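Side-chain contacts in 5' nucleotidase family protein (Staphylococcus aureus subsp. aureus, PDB 4Q7F), which belongs to the 5' nucleotidase family and joins a metal-binding calcineurin-like phosphoesterase domain to a C-terminal domain, with one ligand pocket lined by both: residues F166-H169 against H175-S178; Y349-K354 against D358-A363; T389-A394 against Y477-G482; E402-S407 against G438-T443; Y470-N475 against D486-A491. All coordinates share one frame; numbering follows the deposited sequence.

Interaction 1: residues F166-H169 against H175-S178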
# COMPACT_ATOMS: atom_id res chain seq x y z
N PHE A 166 11.64 2.38 -4.19
CA PHE A 166 11.85 1.84 -2.84
C PHE A 166 11.41 0.39 -2.63
O PHE A 166 11.50 -0.12 -1.53
CB PHE A 166 11.12 2.75 -1.85
CG PHE A 166 11.87 3.02 -0.58
CD1 PHE A 166 13.02 3.79 -0.61
CD2 PHE A 166 11.38 2.61 0.65
CE1 PHE A 166 13.71 4.08 0.54
CE2 PHE A 166 12.06 2.92 1.82
CZ PHE A 166 13.23 3.64 1.76
N ILE A 167 10.96 -0.27 -3.69
CA ILE A 167 10.48 -1.66 -3.62
C ILE A 167 11.39 -2.66 -2.85
O ILE A 167 10.85 -3.52 -2.13
CB ILE A 167 10.08 -2.16 -5.03
CG1 ILE A 167 8.85 -1.37 -5.51
CG2 ILE A 167 9.78 -3.65 -4.99
CD1 ILE A 167 8.44 -1.54 -6.98
N PRO A 168 12.75 -2.58 -2.99
CA PRO A 168 13.62 -3.47 -2.22
C PRO A 168 13.44 -3.39 -0.71
O PRO A 168 13.76 -4.34 -0.02
CB PRO A 168 15.03 -3.02 -2.63
CG PRO A 168 14.84 -2.54 -4.04
CD PRO A 168 13.52 -1.82 -3.99
N HIS A 169 12.94 -2.26 -0.21
CA HIS A 169 12.72 -2.11 1.23
C HIS A 169 11.44 -2.77 1.71
O HIS A 169 11.18 -2.78 2.92
CB HIS A 169 12.67 -0.63 1.59
CG HIS A 169 13.97 0.08 1.40
ND1 HIS A 169 14.80 0.39 2.45
CD2 HIS A 169 14.59 0.54 0.29
CE1 HIS A 169 15.88 1.01 2.00
NE2 HIS A 169 15.77 1.12 0.69
N HIS A 175 10.84 -12.34 -5.10
CA HIS A 175 9.97 -11.72 -6.09
C HIS A 175 10.64 -10.66 -6.96
O HIS A 175 10.13 -10.35 -8.04
CB HIS A 175 8.72 -11.09 -5.47
CG HIS A 175 7.82 -12.06 -4.80
ND1 HIS A 175 6.82 -11.67 -3.92
CD2 HIS A 175 7.79 -13.41 -4.82
CE1 HIS A 175 6.19 -12.74 -3.48
NE2 HIS A 175 6.77 -13.81 -3.99
N ILE A 176 11.77 -10.13 -6.53
CA ILE A 176 12.43 -9.06 -7.29
C ILE A 176 13.90 -9.31 -7.59
O ILE A 176 14.57 -8.40 -8.07
CB ILE A 176 12.36 -7.72 -6.53
CG1 ILE A 176 13.10 -7.83 -5.17
CG2 ILE A 176 10.93 -7.32 -6.29
CD1 ILE A 176 13.19 -6.53 -4.42
N GLN A 177 14.38 -10.52 -7.34
CA GLN A 177 15.82 -10.86 -7.46
C GLN A 177 16.54 -10.51 -8.77
O GLN A 177 17.74 -10.23 -8.76
CB GLN A 177 16.06 -12.35 -7.06
CG GLN A 177 15.29 -13.40 -7.87
CD GLN A 177 15.86 -13.64 -9.26
OE1 GLN A 177 17.06 -13.48 -9.50
NE2 GLN A 177 15.00 -14.06 -10.18
N SER A 178 15.81 -10.49 -9.89
CA SER A 178 16.39 -10.19 -11.20
C SER A 178 16.17 -8.74 -11.63
O SER A 178 16.53 -8.35 -12.74
CB SER A 178 15.76 -11.10 -12.25
OG SER A 178 14.35 -10.90 -12.30
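In the calcineurin-like phosphoesterase domain, the loop that follows strand 155-163 makes a single 3-10 turn at 167-169, and Ile167 and Pro168 of that turn meet Ile176 of the short helix 173-176. The contact is wholly apolar. The CG2 methyls of Ile167 and Ile176 approach to 4.1 Å, with the two side chains lying at a slant to each other. Ile176 holds CG1 between its backbone N and carbonyl carbon (chi1 62°), which carries CD1 to Pro168: the methyl rests 3.8 Å from Pro168 CA and, more loosely, beside the ring at CG. Phe181 of strand 179-181 touches all three residues. Ile167 also packs on Asn109, a ligand of the bound magnesium ion, and its side chain lies about 8 Å from that metal, so this apolar patch forms part of the surroundings of the metal site. The 3-10 turn itself is closed by the bond from His169 N to Phe166 O, 2.9 Å. It brings the Phe166 and His169 rings face to face, with His169 CD2 standing 3.5 Å above the centre of the Phe166 ring.

Interaction 2: residues Y349-K354 against D358-A363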
# COMPACT_ATOMS: atom_id res chain seq x y z
N TYR A 349 1.48 -14.69 20.29
CA TYR A 349 1.60 -16.04 20.75
C TYR A 349 1.65 -17.00 19.56
O TYR A 349 2.49 -17.91 19.53
CB TYR A 349 0.49 -16.43 21.71
CG TYR A 349 0.68 -17.85 22.21
CD1 TYR A 349 1.68 -18.16 23.12
CD2 TYR A 349 -0.13 -18.89 21.75
CE1 TYR A 349 1.88 -19.46 23.56
CE2 TYR A 349 0.06 -20.19 22.18
CZ TYR A 349 1.06 -20.46 23.09
OH TYR A 349 1.25 -21.75 23.53
N ALA A 350 0.79 -16.80 18.55
CA ALA A 350 0.81 -17.68 17.39
C ALA A 350 2.17 -17.65 16.69
O ALA A 350 2.68 -18.68 16.26
CB ALA A 350 -0.31 -17.31 16.41
N LEU A 351 2.76 -16.47 16.61
CA LEU A 351 4.06 -16.31 15.98
C LEU A 351 5.18 -16.95 16.83
O LEU A 351 6.09 -17.59 16.30
CB LEU A 351 4.35 -14.82 15.72
CG LEU A 351 3.50 -14.11 14.68
CD1 LEU A 351 3.80 -12.62 14.70
CD2 LEU A 351 3.66 -14.68 13.28
N LEU A 352 5.11 -16.77 18.14
CA LEU A 352 6.10 -17.40 19.01
C LEU A 352 6.04 -18.93 18.90
O LEU A 352 7.07 -19.58 18.82
CB LEU A 352 5.94 -16.96 20.46
CG LEU A 352 6.36 -15.51 20.69
CD1 LEU A 352 5.87 -15.03 22.04
CD2 LEU A 352 7.86 -15.33 20.56
N GLU A 353 4.83 -19.48 18.85
CA GLU A 353 4.65 -20.93 18.76
C GLU A 353 5.07 -21.52 17.43
O GLU A 353 5.59 -22.64 17.38
CB GLU A 353 3.19 -21.29 19.04
CG GLU A 353 2.80 -21.03 20.47
CD GLU A 353 3.62 -21.87 21.43
OE1 GLU A 353 3.63 -23.11 21.27
OE2 GLU A 353 4.22 -21.30 22.37
N LYS A 354 4.85 -20.78 16.35
CA LYS A 354 5.22 -21.24 15.03
C LYS A 354 6.73 -21.16 14.82
O LYS A 354 7.31 -22.06 14.23
CB LYS A 354 4.54 -20.37 13.97
CG LYS A 354 4.81 -20.77 12.53
CD LYS A 354 4.25 -22.15 12.20
CE LYS A 354 4.39 -22.42 10.72
NZ LYS A 354 3.74 -23.68 10.32
N ASP A 358 12.74 -16.09 20.50
CA ASP A 358 12.66 -15.52 21.84
C ASP A 358 11.61 -14.42 21.87
O ASP A 358 10.94 -14.22 22.89
CB ASP A 358 13.98 -14.87 22.26
CG ASP A 358 15.17 -15.83 22.21
OD1 ASP A 358 15.03 -17.01 22.61
OD2 ASP A 358 16.25 -15.38 21.78
N VAL A 359 11.50 -13.69 20.75
CA VAL A 359 10.64 -12.54 20.66
C VAL A 359 9.91 -12.57 19.31
O VAL A 359 10.39 -13.15 18.33
CB VAL A 359 11.47 -11.25 20.79
CG1 VAL A 359 10.62 -10.00 20.63
CG2 VAL A 359 12.22 -11.24 22.13
N ALA A 360 8.72 -12.00 19.31
CA ALA A 360 7.93 -11.85 18.08
C ALA A 360 7.31 -10.46 18.09
O ALA A 360 7.30 -9.78 19.12
CB ALA A 360 6.87 -12.92 17.98
N CYS A 361 6.82 -10.02 16.93
CA CYS A 361 6.14 -8.76 16.85
C CYS A 361 5.23 -8.72 15.65
O CYS A 361 5.42 -9.50 14.71
CB CYS A 361 7.11 -7.60 16.78
SG CYS A 361 8.05 -7.50 15.24
N THR A 362 4.21 -7.88 15.75
CA THR A 362 3.27 -7.61 14.64
C THR A 362 2.65 -6.24 14.81
O THR A 362 2.52 -5.72 15.92
CB THR A 362 2.17 -8.65 14.51
OG1 THR A 362 1.42 -8.40 13.30
CG2 THR A 362 1.27 -8.64 15.72
N ALA A 363 2.31 -5.63 13.68
CA ALA A 363 1.63 -4.36 13.69
C ALA A 363 0.16 -4.68 13.86
O ALA A 363 -0.25 -5.84 13.69
CB ALA A 363 1.87 -3.61 12.39
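Val359 O accepts a hydrogen bond from Cys473 N, and Leu352 CD2 meets the carbon of the same carbonyl, Val359 C, at 3.7 Å. That methyl lies over the link between Val359 and Ala360, and Leu352 CD2 also reaches Ala360 CB at 3.7 Å. Leu352 starts out across the contact; with CG anti to its carbonyl carbon (chi1 -71°) and CD2 turned to the strand, its end comes nearer than its root. Leu351 points toward the strand. Its CB sits 3.9 Å from Ala360 CB, and its CD1 runs farther along to lie 3.5 Å from Cys361 O. The small Ala360 methyl is thus held between two leucines, consistent with the close approach of the helix and strand axes, 7.6 Å. The two run roughly antiparallel, at 139°, the chain reversing direction over the few residues between them. Strand 359-363 lies between 469-475, its parallel neighbour, and 435-438, its antiparallel one; Asp358 OD2 adds a bond to Thr471 N. Helix 342-355 lies on this sheet, and its Ala350 and Leu351 also pack against Leu504 of helix 501-511.

Interaction 3: residues T389-A394 against Y477-G482. With 3D1 ((2R,3S,5R)-5-(6-amino-9H-purin-9-yl)-tetrahydro-2-(hydroxymethyl)furan-3-ol), chain D.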
# COMPACT_ATOMS: atom_id res chain seq x y z
N THR A 389 5.03 -13.25 4.73
CA THR A 389 5.52 -14.49 5.29
C THR A 389 6.36 -14.00 6.47
O THR A 389 6.39 -12.79 6.75
CB THR A 389 6.34 -15.30 4.30
OG1 THR A 389 7.38 -14.47 3.80
CG2 THR A 389 5.46 -15.76 3.11
N PHE A 390 7.05 -14.90 7.15
CA PHE A 390 7.82 -14.50 8.33
C PHE A 390 9.27 -14.96 8.35
O PHE A 390 9.66 -15.91 7.68
CB PHE A 390 7.07 -14.96 9.57
CG PHE A 390 5.66 -14.46 9.61
CD1 PHE A 390 4.65 -15.17 8.96
CD2 PHE A 390 5.36 -13.23 10.18
CE1 PHE A 390 3.35 -14.68 8.94
CE2 PHE A 390 4.06 -12.73 10.17
CZ PHE A 390 3.06 -13.46 9.56
N LYS A 391 10.07 -14.27 9.15
CA LYS A 391 11.45 -14.61 9.27
C LYS A 391 11.90 -14.47 10.71
O LYS A 391 11.51 -13.51 11.41
CB LYS A 391 12.30 -13.75 8.35
CG LYS A 391 12.27 -14.20 6.88
CD LYS A 391 13.22 -13.39 6.03
CE LYS A 391 13.44 -14.03 4.67
NZ LYS A 391 12.15 -14.20 3.92
N VAL A 392 12.66 -15.45 11.16
CA VAL A 392 13.27 -15.37 12.50
C VAL A 392 14.67 -14.85 12.27
O VAL A 392 15.41 -15.38 11.47
CB VAL A 392 13.30 -16.70 13.25
CG1 VAL A 392 13.93 -16.48 14.63
CG2 VAL A 392 11.89 -17.22 13.42
N LEU A 393 14.98 -13.75 12.94
CA LEU A 393 16.26 -13.08 12.79
C LEU A 393 17.04 -13.09 14.06
O LEU A 393 16.47 -12.97 15.12
CB LEU A 393 16.00 -11.61 12.42
CG LEU A 393 15.20 -11.41 11.14
CD1 LEU A 393 15.10 -9.91 10.85
CD2 LEU A 393 15.84 -12.16 10.00
N ALA A 394 18.36 -13.18 13.94
CA ALA A 394 19.27 -13.15 15.07
C ALA A 394 19.73 -11.72 15.22
O ALA A 394 20.33 -11.15 14.28
CB ALA A 394 20.44 -14.07 14.81
N TYR A 477 8.12 -8.00 5.40
CA TYR A 477 8.15 -6.54 5.16
C TYR A 477 9.17 -5.95 6.10
O TYR A 477 10.09 -5.24 5.69
CB TYR A 477 6.76 -5.94 5.43
CG TYR A 477 6.58 -4.48 5.15
CD1 TYR A 477 6.32 -4.03 3.85
CD2 TYR A 477 6.61 -3.55 6.18
CE1 TYR A 477 6.13 -2.70 3.58
CE2 TYR A 477 6.41 -2.19 5.92
CZ TYR A 477 6.17 -1.78 4.62
OH TYR A 477 5.96 -0.46 4.34
N ARG A 478 9.01 -6.24 7.39
CA ARG A 478 9.97 -5.78 8.38
C ARG A 478 11.40 -6.29 8.12
O ARG A 478 12.35 -5.53 8.29
CB ARG A 478 9.55 -6.19 9.77
CG ARG A 478 8.39 -5.41 10.30
CD ARG A 478 8.79 -4.01 10.74
NE ARG A 478 7.63 -3.39 11.36
CZ ARG A 478 6.74 -2.61 10.75
NH1 ARG A 478 6.88 -2.24 9.46
NH2 ARG A 478 5.71 -2.18 11.44
N ALA A 479 11.55 -7.56 7.73
CA ALA A 479 12.85 -8.18 7.49
C ALA A 479 13.74 -7.41 6.51
O ALA A 479 14.97 -7.41 6.68
CB ALA A 479 12.69 -9.63 7.05
N VAL A 480 13.16 -6.77 5.50
CA VAL A 480 13.94 -5.98 4.56
C VAL A 480 13.92 -4.47 4.89
O VAL A 480 14.33 -3.64 4.08
CB VAL A 480 13.50 -6.21 3.10
CG1 VAL A 480 13.80 -7.66 2.70
CG2 VAL A 480 12.03 -5.90 2.92
N GLY A 481 13.46 -4.12 6.08
CA GLY A 481 13.47 -2.72 6.57
C GLY A 481 12.21 -1.87 6.44
O GLY A 481 12.24 -0.67 6.74
N GLY A 482 11.12 -2.48 6.00
CA GLY A 482 9.89 -1.77 5.76
C GLY A 482 9.43 -1.01 6.98
O GLY A 482 9.50 -1.53 8.09
O5' 3D1 D . 5.09 2.62 1.88
C5' 3D1 D . 4.76 1.33 2.38
C4' 3D1 D . 3.85 0.59 1.42
O4' 3D1 D . 3.80 -0.76 1.86
C1' 3D1 D . 2.51 -1.10 2.36
N9 3D1 D . 2.66 -1.90 3.61
C4 3D1 D . 2.85 -3.22 3.58
N3 3D1 D . 2.95 -4.12 2.58
C2 3D1 D . 3.14 -5.42 2.85
N1 3D1 D . 3.27 -5.90 4.12
C6 3D1 D . 3.19 -5.10 5.21
N6 3D1 D . 3.33 -5.61 6.46
C5 3D1 D . 2.99 -3.65 4.98
N7 3D1 D . 2.85 -2.54 5.74
C8 3D1 D . 2.67 -1.49 4.90
C2' 3D1 D . 1.72 0.20 2.48
C3' 3D1 D . 2.39 1.03 1.41
O3' 3D1 D . 1.79 0.71 0.14
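Lys391 and Leu393, two residues apart on strand 390-396, both point at Ala479 and receive it between them. The Lys391 chain runs past the alanine, touching Ala479 CB with its CD at 3.9 Å. It is extended as far as CE and bends at the last torsion (chi4 58°), so the aliphatic part does the packing while NZ turns aside to a long, weak ion pair with Asp496. Leu393 CD1 comes in toward Ala479 CA at 4.4 Å. Just beyond, the chain turns in a Schellman motif: Gly482 N bonds to Tyr477 O and Gly481 N to Arg478 O at 2.8 Å, with Gly481 at positive phi. This return places Gly482 CA against one face of the Tyr477 ring, 3.5 Å above its plane and toward the rim. The other face lies nearly parallel to the purine of 3D1, whose C5 stands 3.4 Å above the ring centre. Arg478 NH1 lies in the ring plane at its edge and makes a weak bond to Gly482 O; Arg478 NE pairs with Asp435. The result is an aromatic platform for a purine, as part of a ligand pocket that also includes Phe365, Phe386 and Phe432.

Interaction 4: residues E402-S407 against G438-T443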
# COMPACT_ATOMS: atom_id res chain seq x y z
N GLU A 402 16.68 -1.11 19.61
CA GLU A 402 16.54 -0.13 18.53
C GLU A 402 15.21 -0.30 17.81
O GLU A 402 14.60 0.67 17.38
CB GLU A 402 17.66 -0.29 17.50
CG GLU A 402 19.00 0.19 17.97
CD GLU A 402 20.07 0.05 16.91
OE1 GLU A 402 19.74 -0.18 15.73
OE2 GLU A 402 21.25 0.14 17.28
N ALA A 403 14.79 -1.55 17.66
CA ALA A 403 13.52 -1.83 17.00
C ALA A 403 12.38 -1.35 17.91
O ALA A 403 11.48 -0.71 17.46
CB ALA A 403 13.38 -3.31 16.71
N ILE A 404 12.46 -1.61 19.22
CA ILE A 404 11.36 -1.18 20.10
C ILE A 404 11.36 0.36 20.17
O ILE A 404 10.30 0.95 20.28
CB ILE A 404 11.42 -1.82 21.51
CG1 ILE A 404 11.34 -3.34 21.40
CG2 ILE A 404 10.25 -1.37 22.35
CD1 ILE A 404 11.61 -4.10 22.69
N GLU A 405 12.52 1.00 20.08
CA GLU A 405 12.57 2.46 20.10
C GLU A 405 11.92 3.02 18.81
O GLU A 405 11.29 4.08 18.82
CB GLU A 405 14.01 2.95 20.22
CG GLU A 405 14.69 2.68 21.57
CD GLU A 405 14.20 3.57 22.70
OE1 GLU A 405 13.28 4.36 22.47
OE2 GLU A 405 14.74 3.49 23.86
N ARG A 406 12.04 2.30 17.71
CA ARG A 406 11.44 2.76 16.43
C ARG A 406 9.92 2.76 16.61
O ARG A 406 9.28 3.78 16.36
CB ARG A 406 11.88 1.92 15.27
CG ARG A 406 11.07 2.13 13.97
CD ARG A 406 10.95 3.57 13.51
NE ARG A 406 10.10 3.66 12.31
CZ ARG A 406 9.49 4.77 11.89
NH1 ARG A 406 9.62 5.92 12.56
NH2 ARG A 406 8.73 4.72 10.80
N SER A 407 9.36 1.65 17.09
CA SER A 407 7.94 1.55 17.37
C SER A 407 7.51 2.64 18.35
O SER A 407 6.48 3.23 18.14
CB SER A 407 7.58 0.18 17.94
OG SER A 407 7.97 -0.86 17.06
N GLY A 438 6.03 -9.47 21.60
CA GLY A 438 5.76 -10.58 22.52
C GLY A 438 7.03 -11.30 22.90
O GLY A 438 7.99 -11.42 22.10
N GLY A 439 7.07 -11.80 24.14
CA GLY A 439 8.23 -12.51 24.60
C GLY A 439 9.18 -11.60 25.32
O GLY A 439 10.08 -12.08 26.00
N VAL A 440 8.97 -10.29 25.18
CA VAL A 440 9.79 -9.30 25.85
C VAL A 440 8.85 -8.29 26.49
O VAL A 440 7.88 -7.87 25.86
CB VAL A 440 10.76 -8.59 24.87
CG1 VAL A 440 10.04 -7.92 23.72
CG2 VAL A 440 11.63 -7.58 25.58
N SER A 441 9.11 -7.96 27.75
CA SER A 441 8.34 -6.97 28.47
C SER A 441 9.16 -5.69 28.47
O SER A 441 10.40 -5.75 28.46
CB SER A 441 7.98 -7.43 29.89
OG SER A 441 9.13 -7.56 30.68
N TYR A 442 8.48 -4.56 28.50
CA TYR A 442 9.12 -3.24 28.41
C TYR A 442 8.19 -2.10 28.80
O TYR A 442 6.97 -2.24 28.86
CB TYR A 442 9.64 -3.01 26.98
CG TYR A 442 8.58 -3.22 25.90
CD1 TYR A 442 8.25 -4.51 25.47
CD2 TYR A 442 7.94 -2.14 25.28
CE1 TYR A 442 7.28 -4.71 24.48
CE2 TYR A 442 6.98 -2.35 24.29
CZ TYR A 442 6.66 -3.64 23.89
OH TYR A 442 5.69 -3.84 22.90
N THR A 443 8.81 -0.95 29.04
CA THR A 443 8.14 0.24 29.43
C THR A 443 8.56 1.31 28.45
O THR A 443 9.76 1.48 28.18
CB THR A 443 8.59 0.70 30.84
OG1 THR A 443 8.27 -0.30 31.81
CG2 THR A 443 7.90 2.01 31.21
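Ile404 of helix 397-408 faces Val440 and Tyr442, joining this helix of the C-terminal domain to the sheet formed by strands 441-445, 454-459, 462-463 and 522-526. Along the helix, Glu402 O accepts the backbone bond from Arg406 N, and Ala403 O the one from Ser407 N at 3.2 Å. Ile404 carries the contact with two of its branches. CG2, anti to the backbone N, lies over a face of the Tyr442 ring in a CH-pi contact: it is 4.2 Å from the ring centroid and 27° off the normal, displaced toward Tyr442 CD2 at 3.8 Å. CD1, at the end of the other branch, reaches Val440 CG1 at 4.3 Å. Glu405 turns to the start of strand 454-459, where OE1 accepts from Arg453 N while OE2 takes both Val454 N and the ammonium of Lys401. Arg406 forms a salt bridge with Glu409 and bonds to Gly483 O, and Ser407 OG is bonded to the hydroxyls of Tyr437 and Tyr485. On the strand side Tyr442 holds CG between its backbone N and carbonyl carbon (chi1 53°), leaving the Val440 carbonyl carbon at the ring edge. The ring also meets Phe523, with their planes about 10° apart, and its hydroxyl is fixed by a hydrogen bond between Tyr442 OH and Tyr437 N.

Interaction 5: residues Y470-N475 against D486-A491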
# COMPACT_ATOMS: atom_id res chain seq x y z
N TYR A 470 19.78 -12.74 20.46
CA TYR A 470 18.40 -13.21 20.66
C TYR A 470 17.80 -13.42 19.31
O TYR A 470 18.37 -12.99 18.32
CB TYR A 470 17.56 -12.17 21.41
CG TYR A 470 18.09 -11.80 22.78
CD1 TYR A 470 17.74 -12.52 23.91
CD2 TYR A 470 18.96 -10.73 22.93
CE1 TYR A 470 18.24 -12.18 25.17
CE2 TYR A 470 19.48 -10.40 24.19
CZ TYR A 470 19.09 -11.11 25.29
OH TYR A 470 19.59 -10.78 26.54
N THR A 471 16.65 -14.09 19.27
CA THR A 471 15.93 -14.30 18.02
C THR A 471 14.57 -13.64 18.04
O THR A 471 13.86 -13.65 19.06
CB THR A 471 15.74 -15.80 17.66
OG1 THR A 471 15.14 -16.50 18.75
CG2 THR A 471 17.07 -16.41 17.35
N ILE A 472 14.18 -13.08 16.89
CA ILE A 472 12.92 -12.41 16.78
C ILE A 472 12.20 -12.80 15.50
O ILE A 472 12.81 -12.90 14.44
CB ILE A 472 13.08 -10.86 16.91
CG1 ILE A 472 11.73 -10.16 16.92
CG2 ILE A 472 13.97 -10.30 15.80
CD1 ILE A 472 11.82 -8.68 17.27
N CYS A 473 10.93 -13.11 15.64
CA CYS A 473 10.07 -13.41 14.49
C CYS A 473 9.45 -12.11 14.02
O CYS A 473 8.72 -11.42 14.78
CB CYS A 473 8.96 -14.38 14.89
SG CYS A 473 7.96 -14.92 13.51
N VAL A 474 9.74 -11.73 12.77
CA VAL A 474 9.18 -10.54 12.17
C VAL A 474 8.58 -10.93 10.83
O VAL A 474 8.84 -12.03 10.30
CB VAL A 474 10.22 -9.43 11.99
CG1 VAL A 474 10.95 -9.19 13.30
CG2 VAL A 474 11.21 -9.77 10.88
N ASN A 475 7.73 -10.07 10.26
CA ASN A 475 7.19 -10.38 8.91
C ASN A 475 8.21 -10.03 7.82
O ASN A 475 9.20 -9.33 8.09
CB ASN A 475 5.84 -9.76 8.69
CG ASN A 475 5.87 -8.23 8.66
OD1 ASN A 475 6.72 -7.62 8.04
ND2 ASN A 475 4.86 -7.64 9.24
N ASP A 486 15.28 -0.43 9.75
CA ASP A 486 16.55 -0.71 9.08
C ASP A 486 17.51 -1.62 9.87
O ASP A 486 18.33 -2.29 9.27
CB ASP A 486 17.18 0.61 8.67
CG ASP A 486 16.31 1.36 7.65
OD1 ASP A 486 16.23 0.90 6.49
OD2 ASP A 486 15.65 2.36 8.02
N MSE A 487 17.35 -1.71 11.18
CA MSE A 487 18.21 -2.56 12.00
C MSE A 487 18.03 -4.03 11.66
O MSE A 487 18.89 -4.82 11.97
CB MSE A 487 18.00 -2.26 13.49
CG MSE A 487 16.71 -2.81 14.15
SE MSE A 487 14.98 -2.11 13.47
CE MSE A 487 15.24 -0.22 13.94
N TYR A 488 16.92 -4.42 11.02
CA TYR A 488 16.76 -5.83 10.68
C TYR A 488 17.45 -6.25 9.39
O TYR A 488 17.63 -7.44 9.15
CB TYR A 488 15.30 -6.22 10.53
CG TYR A 488 14.46 -6.09 11.75
CD1 TYR A 488 14.85 -6.68 12.95
CD2 TYR A 488 13.22 -5.44 11.71
CE1 TYR A 488 14.05 -6.60 14.07
CE2 TYR A 488 12.42 -5.35 12.83
CZ TYR A 488 12.85 -5.95 14.01
OH TYR A 488 12.11 -5.89 15.15
N ILE A 489 17.84 -5.29 8.56
CA ILE A 489 18.42 -5.60 7.25
C ILE A 489 19.69 -6.42 7.38
O ILE A 489 20.61 -6.09 8.17
CB ILE A 489 18.66 -4.32 6.41
CG1 ILE A 489 17.31 -3.67 6.07
CG2 ILE A 489 19.42 -4.65 5.13
CD1 ILE A 489 17.41 -2.29 5.44
N ASP A 490 19.75 -7.51 6.62
CA ASP A 490 20.92 -8.40 6.67
C ASP A 490 21.17 -9.08 8.03
O ASP A 490 22.28 -9.54 8.26
CB ASP A 490 22.20 -7.64 6.25
CG ASP A 490 22.19 -7.20 4.78
OD1 ASP A 490 21.35 -7.69 3.99
OD2 ASP A 490 23.05 -6.37 4.42
N ALA A 491 20.20 -9.11 8.95
CA ALA A 491 20.40 -9.83 10.22
C ALA A 491 20.38 -11.31 9.81
O ALA A 491 19.63 -11.69 8.90
CB ALA A 491 19.29 -9.53 11.22
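Val474 CG1 sits over one face of the Tyr488 ring in a CH-pi contact, 4.2 Å from the centroid and 24° off the normal. The methyl is displaced toward the hydroxyl end, so CZ is its nearest ring atom at 3.8 Å. Ile472, two residues back on the same strand, crosses the tyrosine at about a right angle: its CG2 lies 4.1 Å from Tyr488 CE1, while its CD1 reaches the tip and touches Tyr488 OH at 3.5 Å. With CG1 anti to the backbone N (chi1 -175°), the longer branch of Ile472 extends far enough to meet that oxygen. Behind the ring, on the face opposite Val474, the selenium of Met487, present as selenomethionine, stands 4.1 Å above the ring centre. Tyr488 is therefore sandwiched between a strand methyl and its own neighbour in the chain. It ends a 3-10 turn, 486-488, bonded from Ile489 N to Asp486 O, and it opens a type II beta turn that closes with Ala491 N on Tyr488 O at 3.1 Å; Asp490, third in that turn, has the positive phi this type requires. These turns lead from helix 476-479 to the edge strand 493-497, and they lay the ring against 469-475, the central strand of the five-stranded sheet. Farther out, Leu393 of the adjacent strand and Ala403 of helix 397-408 also pack on Tyr488. Next along the strand, Asn475 touches 3D1 and serves as the N-cap of helix 476-479, its OD1 accepting from Arg478 N.

Interaction 1 belongs to the calcineurin-like phosphoesterase range, and the other four to the C-terminal domain, with centres 14 to 28 Å from it. Across the domain boundary His169 and Pro168 pack on Val480, which joins interactions 1 and 3. Interactions 2, 3 and 5 share one mixed sheet, in which strand 469-475 lies between 359-363 and 390-396. Interactions 3 and 5, centres 5 Å apart, alternate along the chain: strand 390-396, then 469-475, then helix 476-479 and the loop after it. Interaction 4 falls between the segments of interaction 3 in sequence, and its helix 397-408 directly follows strand 390-396. The C-terminal sheet thus carries pocket residues toward the metal-bearing domain.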